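Tryptophane-5-halogenase (Microbispora sp. ATCC PTA-5024, PDB 5UAO) probably uses FAD to chlorinate a tryptophan at carbon 5 during biosynthesis of the lanthipeptide NAI-107. Local coordinates at residues 88-102 / 172-185. Numbering follows the deposited sequence.
Sequences IDPAEFYQHVRPTWK and FAYHMDNARLVRYL
Y184, with CG anti to its backbone N (chi1 -180°), drives its ring from helix 178-185 into helix 90-97 as a knob among E92, F93, H96 and V97. Its OH donates to E92 OE1 at 2.5 Å, from the anti side and tilted out of the carboxylate plane; R191 forms a salt bridge with the same oxygen. I88 CG2 meets the ring edge, 3.9 Å from Y184 CE2, V97 CG2 packs on Y184 CB, and Y184 CE1 lies over one face of the H96 imidazole, with H96 CB 3.6 Å from Y184 CD1. A leucine here would probably leave E92 without its hydroxyl partner and H96 without the ring against its face. Deeper in, the F93 edge takes M176 SD in its plane, 3.7 Å from F93 CZ, a Met-aromatic contact, and F93 CE2 lies over a face of Y174. Water 1 bridges the hydroxyls of Y94 and Y174, and Y174 OH also hydrogen-bonds H83. The more open side lies at the C-terminal end of helix 90-97: R180 NE donates to V97 O (2.8 Å, 164°), and the exposed R98 guanidinium lies flat on that of R180, planes 20° apart, both salt-bridged to E291. Beyond P99 the chains pair as antiparallel strands; K102 CB sits over the H175 imidazole (CH-pi), and H175 NE2 is hydrogen-bonded to T274 OG1. This two-stranded ribbon continues into a crossed helix pair within the FAD-binding tryptophan halogenase fold, the side chain of M176 about 7 Å from the bound FAD.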
loop_
_atom_site.group_PDB
_atom_site.type_symbol
_atom_site.label_atom_id
_atom_site.label_comp_id
_atom_site.label_asym_id
_atom_site.label_seq_id
_atom_site.Cartn_x
_atom_site.Cartn_y
_atom_site.Cartn_z
ATOM N N ILE A 88 3.522 26.893 -11.569
ATOM C CA ILE A 88 4.165 28.116 -11.079
ATOM C C ILE A 88 5.556 28.185 -11.658
ATOM O O ILE A 88 6.324 27.245 -11.486
ATOM C CB ILE A 88 4.255 28.130 -9.547
ATOM C CG1 ILE A 88 2.844 28.317 -8.960
ATOM C CG2 ILE A 88 5.191 29.224 -9.100
ATOM C CD1 ILE A 88 2.814 28.236 -7.460
ATOM N N ASP A 89 5.858 29.264 -12.390
ATOM C CA ASP A 89 7.165 29.496 -12.972
ATOM C C ASP A 89 8.258 29.668 -11.918
ATOM O O ASP A 89 8.176 30.544 -11.072
ATOM C CB ASP A 89 7.138 30.791 -13.811
ATOM C CG ASP A 89 8.538 31.196 -14.329
ATOM O OD1 ASP A 89 9.085 30.509 -15.207
ATOM O OD2 ASP A 89 9.110 32.190 -13.861
ATOM N N PRO A 90 9.322 28.899 -12.024
ATOM C CA PRO A 90 10.290 28.956 -10.913
ATOM C C PRO A 90 11.059 30.222 -10.758
ATOM O O PRO A 90 11.378 30.577 -9.635
ATOM C CB PRO A 90 11.228 27.800 -11.186
ATOM C CG PRO A 90 10.977 27.369 -12.574
ATOM C CD PRO A 90 9.567 27.745 -12.919
ATOM N N ALA A 91 11.363 30.927 -11.860
ATOM C CA ALA A 91 12.107 32.170 -11.742
ATOM C C ALA A 91 11.246 33.207 -11.016
ATOM O O ALA A 91 11.691 33.903 -10.090
ATOM C CB ALA A 91 12.559 32.669 -13.145
ATOM N N GLU A 92 9.992 33.282 -11.401
ATOM C CA GLU A 92 9.043 34.171 -10.748
ATOM C C GLU A 92 8.813 33.841 -9.273
ATOM O O GLU A 92 8.717 34.722 -8.431
ATOM C CB GLU A 92 7.688 34.117 -11.464
ATOM C CG GLU A 92 6.722 35.224 -11.040
ATOM C CD GLU A 92 5.398 35.196 -11.811
ATOM O OE1 GLU A 92 4.641 34.188 -11.710
ATOM O OE2 GLU A 92 5.122 36.214 -12.503
ATOM N N PHE A 93 8.674 32.574 -8.995
ATOM C CA PHE A 93 8.550 32.088 -7.597
ATOM C C PHE A 93 9.759 32.520 -6.785
ATOM O O PHE A 93 9.630 33.085 -5.655
ATOM C CB PHE A 93 8.374 30.581 -7.568
ATOM C CG PHE A 93 8.232 30.005 -6.191
ATOM C CD1 PHE A 93 7.030 30.044 -5.546
ATOM C CD2 PHE A 93 9.320 29.383 -5.565
ATOM C CE1 PHE A 93 6.880 29.494 -4.280
ATOM C CE2 PHE A 93 9.170 28.851 -4.310
ATOM C CZ PHE A 93 7.949 28.913 -3.676
ATOM N N TYR A 94 10.939 32.329 -7.347
ATOM C CA TYR A 94 12.134 32.709 -6.618
ATOM C C TYR A 94 12.218 34.215 -6.389
ATOM O O TYR A 94 12.661 34.720 -5.329
ATOM C CB TYR A 94 13.418 32.206 -7.286
ATOM C CG TYR A 94 13.859 30.822 -6.839
ATOM C CD1 TYR A 94 13.082 29.716 -7.069
ATOM C CD2 TYR A 94 15.089 30.618 -6.260
ATOM C CE1 TYR A 94 13.481 28.466 -6.697
ATOM C CE2 TYR A 94 15.514 29.351 -5.897
ATOM C CZ TYR A 94 14.699 28.294 -6.083
ATOM O OH TYR A 94 15.145 27.047 -5.729
ATOM N N GLN A 95 11.760 34.939 -7.372
ATOM C CA GLN A 95 11.803 36.369 -7.293
ATOM C C GLN A 95 10.820 36.895 -6.232
ATOM O O GLN A 95 11.129 37.797 -5.499
ATOM C CB GLN A 95 11.460 36.933 -8.698
ATOM C CG GLN A 95 11.421 38.436 -8.802
ATOM C CD GLN A 95 12.755 39.042 -8.415
ATOM O OE1 GLN A 95 13.812 38.396 -8.547
ATOM N NE2 GLN A 95 12.723 40.280 -7.922
ATOM N N HIS A 96 9.618 36.366 -6.203
ATOM C CA HIS A 96 8.590 36.881 -5.325
ATOM C C HIS A 96 8.630 36.236 -3.966
ATOM O O HIS A 96 8.297 36.875 -2.971
ATOM C CB HIS A 96 7.227 36.624 -5.912
ATOM C CG HIS A 96 6.822 37.608 -6.948
ATOM N ND1 HIS A 96 7.448 37.707 -8.173
ATOM C CD2 HIS A 96 5.844 38.536 -6.947
ATOM C CE1 HIS A 96 6.873 38.662 -8.882
ATOM N NE2 HIS A 96 5.907 39.189 -8.157
ATOM N N VAL A 97 8.967 34.968 -3.881
ATOM C CA VAL A 97 8.854 34.315 -2.528
ATOM C C VAL A 97 10.200 34.293 -1.789
ATOM O O VAL A 97 10.242 34.272 -0.551
ATOM C CB VAL A 97 8.263 32.913 -2.642
ATOM C CG1 VAL A 97 8.214 32.181 -1.260
ATOM C CG2 VAL A 97 6.885 33.021 -3.262
ATOM N N ARG A 98 11.290 34.298 -2.543
ATOM C CA ARG A 98 12.612 34.235 -2.007
ATOM C C ARG A 98 12.859 33.017 -1.083
ATOM O O ARG A 98 13.296 33.170 0.029
ATOM C CB ARG A 98 12.997 35.575 -1.343
ATOM C CG ARG A 98 13.208 36.716 -2.386
ATOM C CD ARG A 98 13.353 38.123 -1.786
ATOM N NE ARG A 98 13.943 38.076 -0.448
ATOM C CZ ARG A 98 13.741 38.965 0.525
ATOM N NH1 ARG A 98 12.996 40.062 0.307
ATOM N NH2 ARG A 98 14.306 38.750 1.732
ATOM N N PRO A 99 12.723 31.797 -1.625
ATOM C CA PRO A 99 12.829 30.610 -0.797
ATOM C C PRO A 99 14.264 30.330 -0.440
ATOM O O PRO A 99 15.195 30.796 -1.143
ATOM C CB PRO A 99 12.363 29.502 -1.725
ATOM C CG PRO A 99 12.834 30.013 -3.107
ATOM C CD PRO A 99 12.463 31.452 -3.022
ATOM N N THR A 100 14.444 29.605 0.665
ATOM C CA THR A 100 15.654 28.875 0.955
ATOM C C THR A 100 15.450 27.364 0.854
ATOM O O THR A 100 14.323 26.865 0.596
ATOM C CB THR A 100 16.189 29.194 2.344
ATOM O OG1 THR A 100 15.176 28.897 3.256
ATOM C CG2 THR A 100 16.518 30.644 2.444
ATOM N N TRP A 101 16.538 26.635 1.032
ATOM C CA TRP A 101 16.567 25.260 0.726
ATOM C C TRP A 101 16.649 24.439 1.988
ATOM O O TRP A 101 17.396 24.772 2.925
ATOM C CB TRP A 101 17.725 24.866 -0.205
ATOM C CG TRP A 101 17.624 25.416 -1.588
ATOM C CD1 TRP A 101 16.522 25.884 -2.247
ATOM C CD2 TRP A 101 18.732 25.619 -2.458
ATOM N NE1 TRP A 101 16.901 26.363 -3.535
ATOM C CE2 TRP A 101 18.248 26.211 -3.658
ATOM C CE3 TRP A 101 20.093 25.356 -2.333
ATOM C CZ2 TRP A 101 19.095 26.494 -4.752
ATOM C CZ3 TRP A 101 20.917 25.630 -3.415
ATOM C CH2 TRP A 101 20.406 26.201 -4.606
ATOM N N LYS A 102 15.926 23.335 1.942
ATOM C CA LYS A 102 15.869 22.361 3.080
ATOM C C LYS A 102 16.303 20.973 2.572
ATOM O O LYS A 102 15.642 20.378 1.734
ATOM C CB LYS A 102 14.480 22.350 3.635
ATOM C CG LYS A 102 14.294 21.394 4.793
ATOM C CD LYS A 102 12.817 21.124 5.048
ATOM C CE LYS A 102 12.634 20.131 6.163
ATOM N NZ LYS A 102 11.201 19.760 6.255
ATOM N N PHE A 172 15.004 17.700 -2.357
ATOM C CA PHE A 172 15.111 18.810 -1.376
ATOM C C PHE A 172 13.807 19.578 -1.395
ATOM O O PHE A 172 12.967 19.442 -2.320
ATOM C CB PHE A 172 16.322 19.743 -1.699
ATOM C CG PHE A 172 16.078 20.603 -2.956
ATOM C CD1 PHE A 172 16.334 20.090 -4.237
ATOM C CD2 PHE A 172 15.495 21.855 -2.841
ATOM C CE1 PHE A 172 16.024 20.836 -5.371
ATOM C CE2 PHE A 172 15.212 22.637 -3.965
ATOM C CZ PHE A 172 15.489 22.118 -5.241
ATOM N N ALA A 173 13.637 20.460 -0.407
ATOM C CA ALA A 173 12.393 21.192 -0.233
ATOM C C ALA A 173 12.699 22.651 0.009
ATOM O O ALA A 173 13.865 23.091 -0.065
ATOM C CB ALA A 173 11.609 20.619 0.914
ATOM N N TYR A 174 11.631 23.425 0.150
ATOM C CA TYR A 174 11.764 24.834 0.369
ATOM C C TYR A 174 11.452 25.206 1.810
ATOM O O TYR A 174 10.563 24.625 2.483
ATOM C CB TYR A 174 10.786 25.606 -0.485
ATOM C CG TYR A 174 10.978 25.517 -2.009
ATOM C CD1 TYR A 174 12.230 25.640 -2.587
ATOM C CD2 TYR A 174 9.871 25.425 -2.857
ATOM C CE1 TYR A 174 12.385 25.575 -3.964
ATOM C CE2 TYR A 174 10.017 25.420 -4.260
ATOM C CZ TYR A 174 11.290 25.481 -4.796
ATOM O OH TYR A 174 11.451 25.480 -6.186
ATOM N N HIS A 175 12.081 26.276 2.229
ATOM C CA HIS A 175 11.543 27.115 3.325
ATOM C C HIS A 175 11.043 28.422 2.692
ATOM O O HIS A 175 11.737 29.042 1.827
ATOM C CB HIS A 175 12.618 27.483 4.345
ATOM C CG HIS A 175 13.336 26.350 4.984
ATOM N ND1 HIS A 175 14.705 26.201 4.883
ATOM C CD2 HIS A 175 12.930 25.385 5.845
ATOM C CE1 HIS A 175 15.090 25.144 5.575
ATOM N NE2 HIS A 175 14.035 24.655 6.194
ATOM N N MET A 176 9.842 28.839 3.087
ATOM C CA MET A 176 9.115 29.962 2.452
ATOM C C MET A 176 8.489 30.876 3.514
ATOM O O MET A 176 7.663 30.433 4.338
ATOM C CB MET A 176 8.010 29.452 1.524
ATOM C CG MET A 176 8.492 28.488 0.462
ATOM S SD MET A 176 7.146 27.604 -0.339
ATOM C CE MET A 176 6.567 26.599 1.013
ATOM N N ASP A 177 8.900 32.132 3.508
ATOM C CA ASP A 177 8.255 33.157 4.283
ATOM C C ASP A 177 6.787 33.191 4.003
ATOM O O ASP A 177 6.359 33.340 2.860
ATOM C CB ASP A 177 8.862 34.521 3.946
ATOM C CG ASP A 177 8.239 35.629 4.731
ATOM O OD1 ASP A 177 8.720 35.789 5.864
ATOM O OD2 ASP A 177 7.288 36.317 4.238
ATOM N N ASN A 178 5.993 33.010 5.052
ATOM C CA ASN A 178 4.594 32.867 4.875
ATOM C C ASN A 178 3.868 34.055 4.312
ATOM O O ASN A 178 2.982 33.882 3.477
ATOM C CB ASN A 178 3.890 32.489 6.177
ATOM C CG ASN A 178 2.561 31.915 5.886
ATOM O OD1 ASN A 178 2.467 30.838 5.240
ATOM N ND2 ASN A 178 1.511 32.644 6.239
ATOM N N ALA A 179 4.223 35.250 4.770
ATOM C CA ALA A 179 3.604 36.446 4.227
ATOM C C ALA A 179 3.941 36.613 2.721
ATOM O O ALA A 179 3.012 36.841 1.945
ATOM C CB ALA A 179 3.925 37.688 5.061
ATOM N N ARG A 180 5.183 36.361 2.288
ATOM C CA ARG A 180 5.490 36.480 0.864
ATOM C C ARG A 180 4.789 35.421 0.091
ATOM O O ARG A 180 4.365 35.693 -1.032
ATOM C CB ARG A 180 6.985 36.382 0.494
ATOM C CG ARG A 180 7.808 37.623 0.814
ATOM C CD ARG A 180 9.197 37.575 0.224
ATOM N NE ARG A 180 10.105 36.643 0.917
ATOM C CZ ARG A 180 10.852 36.934 2.001
ATOM N NH1 ARG A 180 10.788 38.116 2.594
ATOM N NH2 ARG A 180 11.668 36.034 2.517
ATOM N N LEU A 181 4.697 34.201 0.630
ATOM C CA LEU A 181 4.044 33.125 -0.121
ATOM C C LEU A 181 2.603 33.395 -0.392
ATOM O O LEU A 181 2.090 33.192 -1.544
ATOM C CB LEU A 181 4.174 31.755 0.570
ATOM C CG LEU A 181 3.448 30.596 -0.114
ATOM C CD1 LEU A 181 4.036 30.283 -1.483
ATOM C CD2 LEU A 181 3.480 29.360 0.778
ATOM N N VAL A 182 1.900 33.743 0.680
ATOM C CA VAL A 182 0.504 34.103 0.549
ATOM C C VAL A 182 0.221 35.238 -0.435
ATOM O O VAL A 182 -0.763 35.163 -1.165
ATOM C CB VAL A 182 -0.209 34.313 1.912
ATOM C CG1 VAL A 182 -1.663 34.696 1.651
ATOM C CG2 VAL A 182 -0.238 32.994 2.671
ATOM N N ARG A 183 1.044 36.280 -0.402
ATOM C CA ARG A 183 0.834 37.436 -1.248
ATOM C C ARG A 183 0.992 36.967 -2.715
ATOM O O ARG A 183 0.227 37.324 -3.573
ATOM C CB ARG A 183 1.825 38.555 -0.892
ATOM C CG ARG A 183 1.736 39.758 -1.818
ATOM C CD ARG A 183 2.525 40.924 -1.268
ATOM N NE ARG A 183 3.012 41.828 -2.314
ATOM C CZ ARG A 183 2.314 42.830 -2.858
ATOM N NH1 ARG A 183 1.056 43.087 -2.480
ATOM N NH2 ARG A 183 2.889 43.585 -3.797
ATOM N N TYR A 184 2.008 36.160 -2.963
ATOM C CA TYR A 184 2.241 35.654 -4.293
ATOM C C TYR A 184 1.149 34.770 -4.817
ATOM O O TYR A 184 0.678 34.935 -5.938
ATOM C CB TYR A 184 3.523 34.853 -4.329
ATOM C CG TYR A 184 3.794 34.318 -5.702
ATOM C CD1 TYR A 184 4.026 35.197 -6.782
ATOM C CD2 TYR A 184 3.933 32.980 -5.925
ATOM C CE1 TYR A 184 4.305 34.716 -8.072
ATOM C CE2 TYR A 184 4.235 32.496 -7.203
ATOM C CZ TYR A 184 4.445 33.370 -8.269
ATOM O OH TYR A 184 4.761 32.888 -9.544
ATOM N N LEU A 185 0.723 33.811 -4.009
ATOM C CA LEU A 185 -0.402 32.999 -4.381
ATOM C C LEU A 185 -1.672 33.832 -4.608
ATOM O O LEU A 185 -2.465 33.557 -5.502
ATOM C CB LEU A 185 -0.679 31.929 -3.316
ATOM C CG LEU A 185 0.411 30.899 -3.029
ATOM C CD1 LEU A 185 -0.000 30.006 -1.859
ATOM C CD2 LEU A 185 0.769 30.121 -4.275
HETATM O O HOH W 1 14.056 25.041 -6.897
HETATM O O HOH W 2 5.311 37.750 -2.569
HETATM O O HOH W 3 17.652 27.032 4.359
#